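Local coordinates for protein phage integrase/site-specific recombinase (Haloarcula marismortui, PDB 3NRW) that probably binds DNA as the N-terminal, core-binding domain of a tyrosine-type site-specific recombinase involved in DNA integration, at residues 8-13 against 42-47; 37-42 against 49-54; 57-62 against 102-107. One frame throughout, in Å; residues are numbered along the deposited sequence.

Contact 1 (8-13 against 42-47)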
loop_
_atom_site.group_PDB
_atom_site.type_symbol
_atom_site.label_atom_id
_atom_site.label_comp_id
_atom_site.label_asym_id
_atom_site.label_seq_id
_atom_site.Cartn_x
_atom_site.Cartn_y
_atom_site.Cartn_z
ATOM N N SER A 8 -6.244 -1.241 -10.216
ATOM C CA SER A 8 -5.400 -0.057 -10.237
ATOM C C SER A 8 -5.134 0.300 -8.788
ATOM O O SER A 8 -5.805 -0.206 -7.884
ATOM C CB SER A 8 -6.135 1.104 -10.902
ATOM O OG SER A 8 -7.261 1.494 -10.128
ATOM N N PRO A 9 -4.143 1.166 -8.542
ATOM C CA PRO A 9 -3.855 1.551 -7.162
ATOM C C PRO A 9 -5.114 2.083 -6.462
ATOM O O PRO A 9 -5.451 1.637 -5.361
ATOM C CB PRO A 9 -2.771 2.609 -7.329
ATOM C CG PRO A 9 -1.977 2.058 -8.496
ATOM C CD PRO A 9 -3.084 1.639 -9.456
ATOM N N ARG A 10 -5.824 3.008 -7.103
ATOM C CA ARG A 10 -7.027 3.575 -6.496
ATOM C C ARG A 10 -8.084 2.504 -6.210
ATOM O O ARG A 10 -8.653 2.469 -5.118
ATOM C CB ARG A 10 -7.617 4.676 -7.389
ATOM C CG ARG A 10 -8.046 4.217 -8.765
ATOM C CD ARG A 10 -8.539 5.388 -9.597
ATOM N NE ARG A 10 -9.534 6.189 -8.887
ATOM C CZ ARG A 10 -10.123 7.263 -9.402
ATOM N NH1 ARG A 10 -9.817 7.659 -10.631
ATOM N NH2 ARG A 10 -11.013 7.945 -8.692
ATOM N N GLU A 11 -8.336 1.624 -7.175
ATOM C CA GLU A 11 -9.329 0.569 -6.979
ATOM C C GLU A 11 -8.929 -0.347 -5.824
ATOM O O GLU A 11 -9.758 -0.699 -4.980
ATOM C CB GLU A 11 -9.490 -0.272 -8.244
ATOM C CG GLU A 11 -9.962 0.496 -9.457
ATOM C CD GLU A 11 -10.089 -0.396 -10.667
ATOM O OE1 GLU A 11 -9.111 -1.111 -10.990
ATOM O OE2 GLU A 11 -11.166 -0.378 -11.302
ATOM N N ALA A 12 -7.656 -0.735 -5.800
ATOM C CA ALA A 12 -7.134 -1.611 -4.751
ATOM C C ALA A 12 -7.206 -0.941 -3.383
ATOM O O ALA A 12 -7.462 -1.601 -2.372
ATOM C CB ALA A 12 -5.688 -2.002 -5.064
ATOM N N ARG A 13 -6.968 0.366 -3.358
ATOM C CA ARG A 13 -7.017 1.131 -2.115
ATOM C C ARG A 13 -8.465 1.145 -1.610
ATOM O O ARG A 13 -8.717 0.817 -0.449
ATOM C CB ARG A 13 -6.498 2.559 -2.361
ATOM C CG ARG A 13 -6.416 3.480 -1.134
ATOM C CD ARG A 13 -7.742 4.194 -0.873
ATOM N NE ARG A 13 -8.353 4.696 -2.103
ATOM C CZ ARG A 13 -7.923 5.749 -2.792
ATOM N NH1 ARG A 13 -6.866 6.442 -2.381
ATOM N NH2 ARG A 13 -8.550 6.101 -3.907
ATOM N N TRP A 42 1.623 8.532 -5.631
ATOM C CA TRP A 42 2.962 8.204 -6.105
ATOM C C TRP A 42 2.892 7.184 -7.241
ATOM O O TRP A 42 3.508 7.366 -8.294
ATOM C CB TRP A 42 3.804 7.639 -4.954
ATOM C CG TRP A 42 5.177 7.153 -5.361
ATOM C CD1 TRP A 42 6.324 7.893 -5.447
ATOM C CD2 TRP A 42 5.536 5.816 -5.718
ATOM N NE1 TRP A 42 7.378 7.097 -5.832
ATOM C CE2 TRP A 42 6.922 5.815 -6.005
ATOM C CE3 TRP A 42 4.825 4.612 -5.822
ATOM C CZ2 TRP A 42 7.606 4.661 -6.389
ATOM C CZ3 TRP A 42 5.509 3.458 -6.207
ATOM C CH2 TRP A 42 6.887 3.495 -6.485
ATOM N N ALA A 43 2.143 6.106 -7.029
ATOM C CA ALA A 43 2.023 5.067 -8.049
ATOM C C ALA A 43 1.402 5.615 -9.333
ATOM O O ALA A 43 1.893 5.330 -10.427
ATOM C CB ALA A 43 1.188 3.896 -7.523
ATOM N N GLU A 44 0.337 6.402 -9.207
ATOM C CA GLU A 44 -0.314 6.957 -10.388
ATOM C C GLU A 44 0.646 7.868 -11.154
ATOM O O GLU A 44 0.694 7.830 -12.384
ATOM C CB GLU A 44 -1.574 7.739 -10.004
ATOM C CG GLU A 44 -2.680 6.874 -9.387
ATOM C CD GLU A 44 -3.958 7.642 -9.133
ATOM O OE1 GLU A 44 -3.920 8.890 -9.177
ATOM O OE2 GLU A 44 -5.002 7.000 -8.876
ATOM N N GLU A 45 1.415 8.677 -10.434
ATOM C CA GLU A 45 2.361 9.572 -11.094
ATOM C C GLU A 45 3.499 8.824 -11.774
ATOM O O GLU A 45 4.089 9.323 -12.736
ATOM C CB GLU A 45 2.911 10.586 -10.092
ATOM C CG GLU A 45 1.926 11.699 -9.806
ATOM C CD GLU A 45 1.658 12.558 -11.033
ATOM O OE1 GLU A 45 0.654 13.293 -11.041
ATOM O OE2 GLU A 45 2.457 12.501 -11.989
ATOM N N ARG A 46 3.790 7.622 -11.281
ATOM C CA ARG A 46 4.845 6.782 -11.829
ATOM C C ARG A 46 4.284 5.820 -12.872
ATOM O O ARG A 46 4.943 4.852 -13.249
ATOM C CB ARG A 46 5.519 5.977 -10.714
ATOM C CG ARG A 46 6.219 6.812 -9.655
ATOM C CD ARG A 46 7.280 7.704 -10.271
ATOM N NE ARG A 46 8.550 7.618 -9.554
ATOM C CZ ARG A 46 9.322 6.535 -9.533
ATOM N NH1 ARG A 46 8.955 5.444 -10.190
ATOM N NH2 ARG A 46 10.463 6.540 -8.855
ATOM N N ASP A 47 3.059 6.087 -13.317
ATOM C CA ASP A 47 2.381 5.281 -14.329
ATOM C C ASP A 47 2.171 3.807 -13.974
ATOM O O ASP A 47 2.234 2.938 -14.843
ATOM C CB ASP A 47 3.117 5.373 -15.673
ATOM C CG ASP A 47 3.310 6.805 -16.142
ATOM O OD1 ASP A 47 2.339 7.591 -16.096
ATOM O OD2 ASP A 47 4.435 7.143 -16.568
HETATM O O HOH W 1 -5.032 4.308 -9.648
#
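Glu44 sends CG out anti to its carbonyl carbon (chi1 -65°) and stays extended beyond it, which brings its OE2 to Arg10 CB; Arg10 CG, set between its own backbone N and carbonyl carbon, starts the arginine on a course that passes the same oxygen. The contact joins the start of helix 9-20 to the last turn of helix 26-45 in the all-helical core-binding domain. Glu44 OE2 lies 3.8 Å from Arg10 CB, with CG and CD of the same side chain only slightly farther off. The charged ends form no salt bridge: Arg10 NE stays 4.6 Å from Glu44 OE2, so any attraction would act over a distance. The two flat groups are turned 58° apart. A water makes the polar link, accepting from Arg10 N and donating to Glu44 OE2, and it thereby satisfies a first-turn N-H of helix 9-20.

On the buried side Pro9 CG meets Ala43 CB, with Met51 also against the proline. Both helix ends are finished by local motifs. Ser8 and Glu11 form a capping box, and a Schellman motif with Asp47 in the positive-phi position closes helix 26-45. In the box, Glu11 N gives a bond of 3.1 Å to Ser8 OG, and Ser8 N reaches Glu11 OE1 at 3.0 Å, on the anti lone pair, with a nearly straight angle of 173°.

Contact 2 (37-42 against 49-54)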
loop_
_atom_site.group_PDB
_atom_site.type_symbol
_atom_site.label_atom_id
_atom_site.label_comp_id
_atom_site.label_asym_id
_atom_site.label_seq_id
_atom_site.Cartn_x
_atom_site.Cartn_y
_atom_site.Cartn_z
ATOM N N LYS A 37 -2.900 7.052 0.801
ATOM C CA LYS A 37 -3.091 8.137 -0.151
ATOM C C LYS A 37 -1.748 8.489 -0.781
ATOM O O LYS A 37 -1.668 8.775 -1.974
ATOM C CB LYS A 37 -3.680 9.371 0.541
ATOM C CG LYS A 37 -3.894 10.557 -0.398
ATOM C CD LYS A 37 -4.376 11.776 0.371
ATOM C CE LYS A 37 -4.409 13.010 -0.513
ATOM N NZ LYS A 37 -4.810 14.227 0.248
ATOM N N HIS A 38 -0.685 8.456 0.019
ATOM C CA HIS A 38 0.636 8.784 -0.495
ATOM C C HIS A 38 1.073 7.784 -1.544
ATOM O O HIS A 38 1.701 8.146 -2.539
ATOM C CB HIS A 38 1.667 8.825 0.633
ATOM C CG HIS A 38 1.384 9.879 1.654
ATOM N ND1 HIS A 38 0.819 9.596 2.880
ATOM C CD2 HIS A 38 1.521 11.224 1.603
ATOM C CE1 HIS A 38 0.618 10.724 3.538
ATOM N NE2 HIS A 38 1.035 11.725 2.784
ATOM N N PHE A 39 0.742 6.521 -1.326
ATOM C CA PHE A 39 1.132 5.503 -2.279
ATOM C C PHE A 39 0.351 5.605 -3.584
ATOM O O PHE A 39 0.925 5.492 -4.667
ATOM C CB PHE A 39 0.951 4.110 -1.691
ATOM C CG PHE A 39 1.451 3.030 -2.591
ATOM C CD1 PHE A 39 0.631 2.495 -3.578
ATOM C CD2 PHE A 39 2.776 2.630 -2.527
ATOM C CE1 PHE A 39 1.127 1.576 -4.493
ATOM C CE2 PHE A 39 3.282 1.712 -3.437
ATOM C CZ PHE A 39 2.458 1.188 -4.423
ATOM N N VAL A 40 -0.955 5.814 -3.485
ATOM C CA VAL A 40 -1.776 5.912 -4.684
ATOM C C VAL A 40 -1.328 7.060 -5.584
ATOM O O VAL A 40 -1.187 6.877 -6.793
ATOM C CB VAL A 40 -3.269 6.077 -4.332
ATOM C CG1 VAL A 40 -4.087 6.298 -5.599
ATOM C CG2 VAL A 40 -3.761 4.826 -3.613
ATOM N N GLU A 41 -1.093 8.238 -5.009
ATOM C CA GLU A 41 -0.655 9.374 -5.819
ATOM C C GLU A 41 0.720 9.102 -6.427
ATOM O O GLU A 41 0.953 9.395 -7.598
ATOM C CB GLU A 41 -0.629 10.660 -4.983
ATOM C CG GLU A 41 0.007 10.516 -3.615
ATOM C CD GLU A 41 0.066 11.830 -2.858
ATOM O OE1 GLU A 41 0.648 12.795 -3.398
ATOM O OE2 GLU A 41 -0.457 11.895 -1.723
ATOM N N TRP A 42 1.623 8.532 -5.631
ATOM C CA TRP A 42 2.962 8.204 -6.105
ATOM C C TRP A 42 2.892 7.184 -7.241
ATOM O O TRP A 42 3.508 7.366 -8.294
ATOM C CB TRP A 42 3.804 7.639 -4.954
ATOM C CG TRP A 42 5.177 7.153 -5.361
ATOM C CD1 TRP A 42 6.324 7.893 -5.447
ATOM C CD2 TRP A 42 5.536 5.816 -5.718
ATOM N NE1 TRP A 42 7.378 7.097 -5.832
ATOM C CE2 TRP A 42 6.922 5.815 -6.005
ATOM C CE3 TRP A 42 4.825 4.612 -5.822
ATOM C CZ2 TRP A 42 7.606 4.661 -6.389
ATOM C CZ3 TRP A 42 5.509 3.458 -6.207
ATOM C CH2 TRP A 42 6.887 3.495 -6.485
ATOM N N THR A 49 -0.318 1.313 -13.431
ATOM C CA THR A 49 -1.753 1.141 -13.663
ATOM C C THR A 49 -2.400 -0.101 -13.068
ATOM O O THR A 49 -3.623 -0.199 -13.033
ATOM C CB THR A 49 -2.071 1.158 -15.171
ATOM O OG1 THR A 49 -1.367 0.088 -15.812
ATOM C CG2 THR A 49 -1.645 2.484 -15.789
ATOM N N ALA A 50 -1.586 -1.052 -12.617
ATOM C CA ALA A 50 -2.094 -2.282 -12.021
ATOM C C ALA A 50 -1.170 -2.642 -10.870
ATOM O O ALA A 50 0.051 -2.581 -11.008
ATOM C CB ALA A 50 -2.117 -3.410 -13.056
HETATM N N MSE A 51 -1.741 -3.025 -9.735
HETATM C CA MSE A 51 -0.919 -3.360 -8.587
HETATM C C MSE A 51 0.025 -4.532 -8.838
HETATM O O MSE A 51 1.092 -4.609 -8.231
HETATM C CB MSE A 51 -1.806 -3.643 -7.369
HETATM C CG MSE A 51 -2.525 -2.414 -6.826
HETATM SE SE MSE A 51 -1.314 -1.020 -6.156
HETATM C CE MSE A 51 -0.913 -1.792 -4.407
ATOM N N ARG A 52 -0.353 -5.437 -9.735
ATOM C CA ARG A 52 0.497 -6.585 -10.028
ATOM C C ARG A 52 1.845 -6.151 -10.615
ATOM O O ARG A 52 2.816 -6.909 -10.588
ATOM C CB ARG A 52 -0.214 -7.535 -10.997
ATOM C CG ARG A 52 0.448 -8.898 -11.129
ATOM C CD ARG A 52 -0.268 -9.746 -12.163
ATOM N NE ARG A 52 -1.673 -9.973 -11.828
ATOM C CZ ARG A 52 -2.097 -10.742 -10.829
ATOM N NH1 ARG A 52 -1.230 -11.370 -10.048
ATOM N NH2 ARG A 52 -3.397 -10.905 -10.626
ATOM N N GLU A 53 1.901 -4.927 -11.134
ATOM C CA GLU A 53 3.123 -4.385 -11.727
ATOM C C GLU A 53 4.196 -4.085 -10.685
ATOM O O GLU A 53 5.367 -3.919 -11.022
ATOM C CB GLU A 53 2.805 -3.110 -12.515
ATOM C CG GLU A 53 1.929 -3.350 -13.739
ATOM C CD GLU A 53 1.516 -2.067 -14.441
ATOM O OE1 GLU A 53 0.897 -2.154 -15.523
ATOM O OE2 GLU A 53 1.800 -0.973 -13.910
ATOM N N LEU A 54 3.796 -4.010 -9.420
ATOM C CA LEU A 54 4.744 -3.735 -8.346
ATOM C C LEU A 54 5.815 -4.813 -8.222
ATOM O O LEU A 54 5.568 -5.985 -8.508
ATOM C CB LEU A 54 4.005 -3.598 -7.017
ATOM C CG LEU A 54 3.158 -2.336 -6.881
ATOM C CD1 LEU A 54 2.406 -2.383 -5.566
ATOM C CD2 LEU A 54 4.054 -1.098 -6.949
#
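This is a buried, wholly apolar contact in which one aromatic ring of helix 26-45 meets two side chains of the connection that leads to helix 56-67. The ring is that of Phe39, and its partners are Met51, present as selenomethionine, and Leu54. They come at it from the opposite direction to its own reach, so the far rim of the ring does the touching. Met51 SE and CE each lie 3.9 Å from Phe39 CE1. The neighbouring rim atom, CZ, takes the leucine: Leu54 CD1 lies 3.7 Å from Phe39 CZ, and Leu54 CD2 comes in the plane of the ring, at its edge. Phe39 reaches this place with CG anti to its backbone N (chi1 -175°), which carries the ring toward the 49-54 connection. Met51 takes a bent course: the fold at chi2 sets the selenium beside the ring, and the fold at chi3 brings the methyl CE to the same ring atom, CE1.

With Met51 SE 5.2 Å from the Phe39 centroid and 73° off the ring normal, the pair makes a Met-aromatic contact of oblique geometry, inside the helical core of the core-binding domain. The connection holds its own shape: residues 51-53 form a short 3-10 turn, in which Glu53 N bonds to Ala50 O and Leu54 N to Met51 O. The turn and the residue just after it present Met51 and Leu54 to the same ring. Elsewhere round Phe39, Tyr62 of helix 56-67 meets it edge-to-face, and Trp86 and Leu83 of helix 73-92 pack on it. Met51 also touches Ala12 of helix 9-20 and Leu87 and Leu90 of helix 73-92.

Contact 3 (57-62 against 102-107)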
loop_
_atom_site.group_PDB
_atom_site.type_symbol
_atom_site.label_atom_id
_atom_site.label_comp_id
_atom_site.label_asym_id
_atom_site.label_seq_id
_atom_site.Cartn_x
_atom_site.Cartn_y
_atom_site.Cartn_z
ATOM N N TRP A 57 11.832 -3.633 -6.394
ATOM C CA TRP A 57 12.466 -2.377 -6.776
ATOM C C TRP A 57 11.514 -1.199 -6.600
ATOM O O TRP A 57 11.871 -0.193 -5.992
ATOM C CB TRP A 57 12.965 -2.436 -8.229
ATOM C CG TRP A 57 13.382 -1.090 -8.783
ATOM C CD1 TRP A 57 12.654 -0.285 -9.617
ATOM C CD2 TRP A 57 14.610 -0.392 -8.533
ATOM N NE1 TRP A 57 13.351 0.863 -9.902
ATOM C CE2 TRP A 57 14.555 0.824 -9.248
ATOM C CE3 TRP A 57 15.751 -0.678 -7.772
ATOM C CZ2 TRP A 57 15.600 1.756 -9.227
ATOM C CZ3 TRP A 57 16.792 0.250 -7.752
ATOM C CH2 TRP A 57 16.706 1.451 -8.475
ATOM N N LYS A 58 10.301 -1.324 -7.130
ATOM C CA LYS A 58 9.332 -0.244 -7.021
ATOM C C LYS A 58 8.973 0.029 -5.564
ATOM O O LYS A 58 8.815 1.187 -5.164
ATOM C CB LYS A 58 8.071 -0.575 -7.830
ATOM C CG LYS A 58 8.346 -0.761 -9.318
ATOM C CD LYS A 58 7.076 -1.097 -10.082
ATOM C CE LYS A 58 7.385 -1.440 -11.530
ATOM N NZ LYS A 58 8.073 -0.313 -12.215
ATOM N N LEU A 59 8.853 -1.027 -4.766
ATOM C CA LEU A 59 8.528 -0.852 -3.349
ATOM C C LEU A 59 9.654 -0.109 -2.633
ATOM O O LEU A 59 9.397 0.741 -1.769
ATOM C CB LEU A 59 8.287 -2.207 -2.677
ATOM C CG LEU A 59 7.005 -2.938 -3.095
ATOM C CD1 LEU A 59 6.949 -4.297 -2.419
ATOM C CD2 LEU A 59 5.789 -2.103 -2.724
ATOM N N ASP A 60 10.898 -0.424 -2.990
ATOM C CA ASP A 60 12.049 0.239 -2.379
ATOM C C ASP A 60 12.078 1.707 -2.801
ATOM O O ASP A 60 12.462 2.575 -2.024
ATOM C CB ASP A 60 13.356 -0.442 -2.799
ATOM C CG ASP A 60 14.582 0.203 -2.160
ATOM O OD1 ASP A 60 14.848 -0.056 -0.965
ATOM O OD2 ASP A 60 15.273 0.986 -2.851
ATOM N N GLU A 61 11.688 1.976 -4.045
ATOM C CA GLU A 61 11.654 3.341 -4.542
ATOM C C GLU A 61 10.649 4.118 -3.711
ATOM O O GLU A 61 10.907 5.252 -3.305
ATOM C CB GLU A 61 11.233 3.372 -6.012
ATOM C CG GLU A 61 12.325 2.936 -6.977
ATOM C CD GLU A 61 13.299 4.052 -7.301
ATOM O OE1 GLU A 61 12.982 4.877 -8.185
ATOM O OE2 GLU A 61 14.374 4.116 -6.666
ATOM N N TYR A 62 9.501 3.503 -3.453
ATOM C CA TYR A 62 8.472 4.173 -2.670
ATOM C C TYR A 62 8.960 4.451 -1.256
ATOM O O TYR A 62 8.795 5.559 -0.735
ATOM C CB TYR A 62 7.196 3.337 -2.600
ATOM C CG TYR A 62 6.123 4.015 -1.780
ATOM C CD1 TYR A 62 5.761 3.527 -0.528
ATOM C CD2 TYR A 62 5.502 5.173 -2.239
ATOM C CE1 TYR A 62 4.803 4.177 0.250
ATOM C CE2 TYR A 62 4.545 5.832 -1.475
ATOM C CZ TYR A 62 4.200 5.328 -0.232
ATOM O OH TYR A 62 3.255 5.974 0.521
ATOM N N GLU A 102 6.140 -9.834 1.059
ATOM C CA GLU A 102 7.357 -10.106 1.824
ATOM C C GLU A 102 8.491 -9.156 1.456
ATOM O O GLU A 102 9.438 -8.982 2.220
ATOM C CB GLU A 102 7.830 -11.546 1.588
ATOM C CG GLU A 102 7.936 -11.917 0.109
ATOM C CD GLU A 102 9.052 -12.906 -0.193
ATOM O OE1 GLU A 102 9.176 -13.925 0.524
ATOM O OE2 GLU A 102 9.799 -12.668 -1.166
ATOM N N LYS A 103 8.401 -8.550 0.278
ATOM C CA LYS A 103 9.443 -7.639 -0.171
ATOM C C LYS A 103 9.291 -6.237 0.411
ATOM O O LYS A 103 10.102 -5.354 0.135
ATOM C CB LYS A 103 9.461 -7.594 -1.701
ATOM C CG LYS A 103 9.829 -8.935 -2.319
ATOM C CD LYS A 103 9.697 -8.939 -3.823
ATOM C CE LYS A 103 10.125 -10.288 -4.392
ATOM N NZ LYS A 103 9.994 -10.336 -5.880
ATOM N N VAL A 104 8.256 -6.034 1.223
ATOM C CA VAL A 104 8.028 -4.733 1.846
ATOM C C VAL A 104 8.871 -4.601 3.109
ATOM O O VAL A 104 8.704 -5.364 4.063
ATOM C CB VAL A 104 6.549 -4.528 2.236
ATOM C CG1 VAL A 104 6.382 -3.178 2.917
ATOM C CG2 VAL A 104 5.664 -4.607 1.001
ATOM N N HIS A 105 9.771 -3.623 3.109
ATOM C CA HIS A 105 10.642 -3.378 4.249
ATOM C C HIS A 105 9.976 -2.461 5.272
ATOM O O HIS A 105 9.681 -1.299 4.983
ATOM C CB HIS A 105 11.964 -2.767 3.766
ATOM C CG HIS A 105 12.916 -2.422 4.869
ATOM N ND1 HIS A 105 13.022 -1.151 5.394
ATOM C CD2 HIS A 105 13.803 -3.184 5.554
ATOM C CE1 HIS A 105 13.934 -1.145 6.352
ATOM N NE2 HIS A 105 14.421 -2.367 6.468
ATOM N N VAL A 106 9.734 -2.995 6.466
ATOM C CA VAL A 106 9.105 -2.222 7.528
ATOM C C VAL A 106 10.149 -1.810 8.561
ATOM O O VAL A 106 10.536 -2.602 9.420
ATOM C CB VAL A 106 7.988 -3.030 8.231
ATOM C CG1 VAL A 106 7.360 -2.199 9.343
ATOM C CG2 VAL A 106 6.923 -3.435 7.217
ATOM N N PRO A 107 10.624 -0.558 8.483
ATOM C CA PRO A 107 11.629 -0.039 9.414
ATOM C C PRO A 107 11.053 0.182 10.808
ATOM O O PRO A 107 11.467 -0.467 11.768
ATOM C CB PRO A 107 12.066 1.261 8.750
ATOM C CG PRO A 107 10.796 1.735 8.114
ATOM C CD PRO A 107 10.251 0.467 7.491
#
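Leu59 carries this contact from the helix 56-67 side of the all-helical core-binding domain, where its CB points toward residues 102-107. The next atom, CG, lies anti to the carbonyl carbon and beside the backbone N (chi1 -70°), and with chi2 at 176° the branch CD1 is carried onward to that segment. CD1 does all the close touching: Leu59 CD1 is 3.7 Å from Val104 CG2, methyl against methyl, and it also rests on the backbone of the preceding residue, with Lys103 C at 4.2 Å. Lys103 CB comes equally near to Leu59 CD1, but beyond CB the lysine chain runs away extended. The second branch stays farther off, with Leu59 CD2 about 4.5 Å from Val104 CG2.

Val104 meets the leucine across its path, the two side chains crossing at about a right angle, and CG2 is the methyl that faces Leu59. No hydrogen bond links the two segments here; the join is made by van der Waals packing.

The segment after helix 73-92, near the end of this fragment, thus passes back along the domain; in the full protein it would continue toward the rest of the recombinase. It is held between two helices: Val104 packs on Leu87 and Lys84 of helix 73-92 as well as on Leu59, and the next residue along, His105, hydrogen-bonds through ND1 to Glu63 of helix 56-67.

In the fold
Contacts 1 and 2 lie almost together, their centres about 3 Å apart, and both use helix 26-45. Their segments alternate along the chain, and Trp42 belongs to both. Contact 3 follows both in sequence, with its centre about 16 Å from that of contact 1 and 13 Å from that of contact 2. It is tied to them through helix 56-67: Trp42 packs on Tyr62, and Arg46 forms a salt bridge with Glu61. Together the three contacts join the first three helices, the connection at 49-54 and the segment after helix 73-92, near the end of this fragment, into one compact domain of the recombinase.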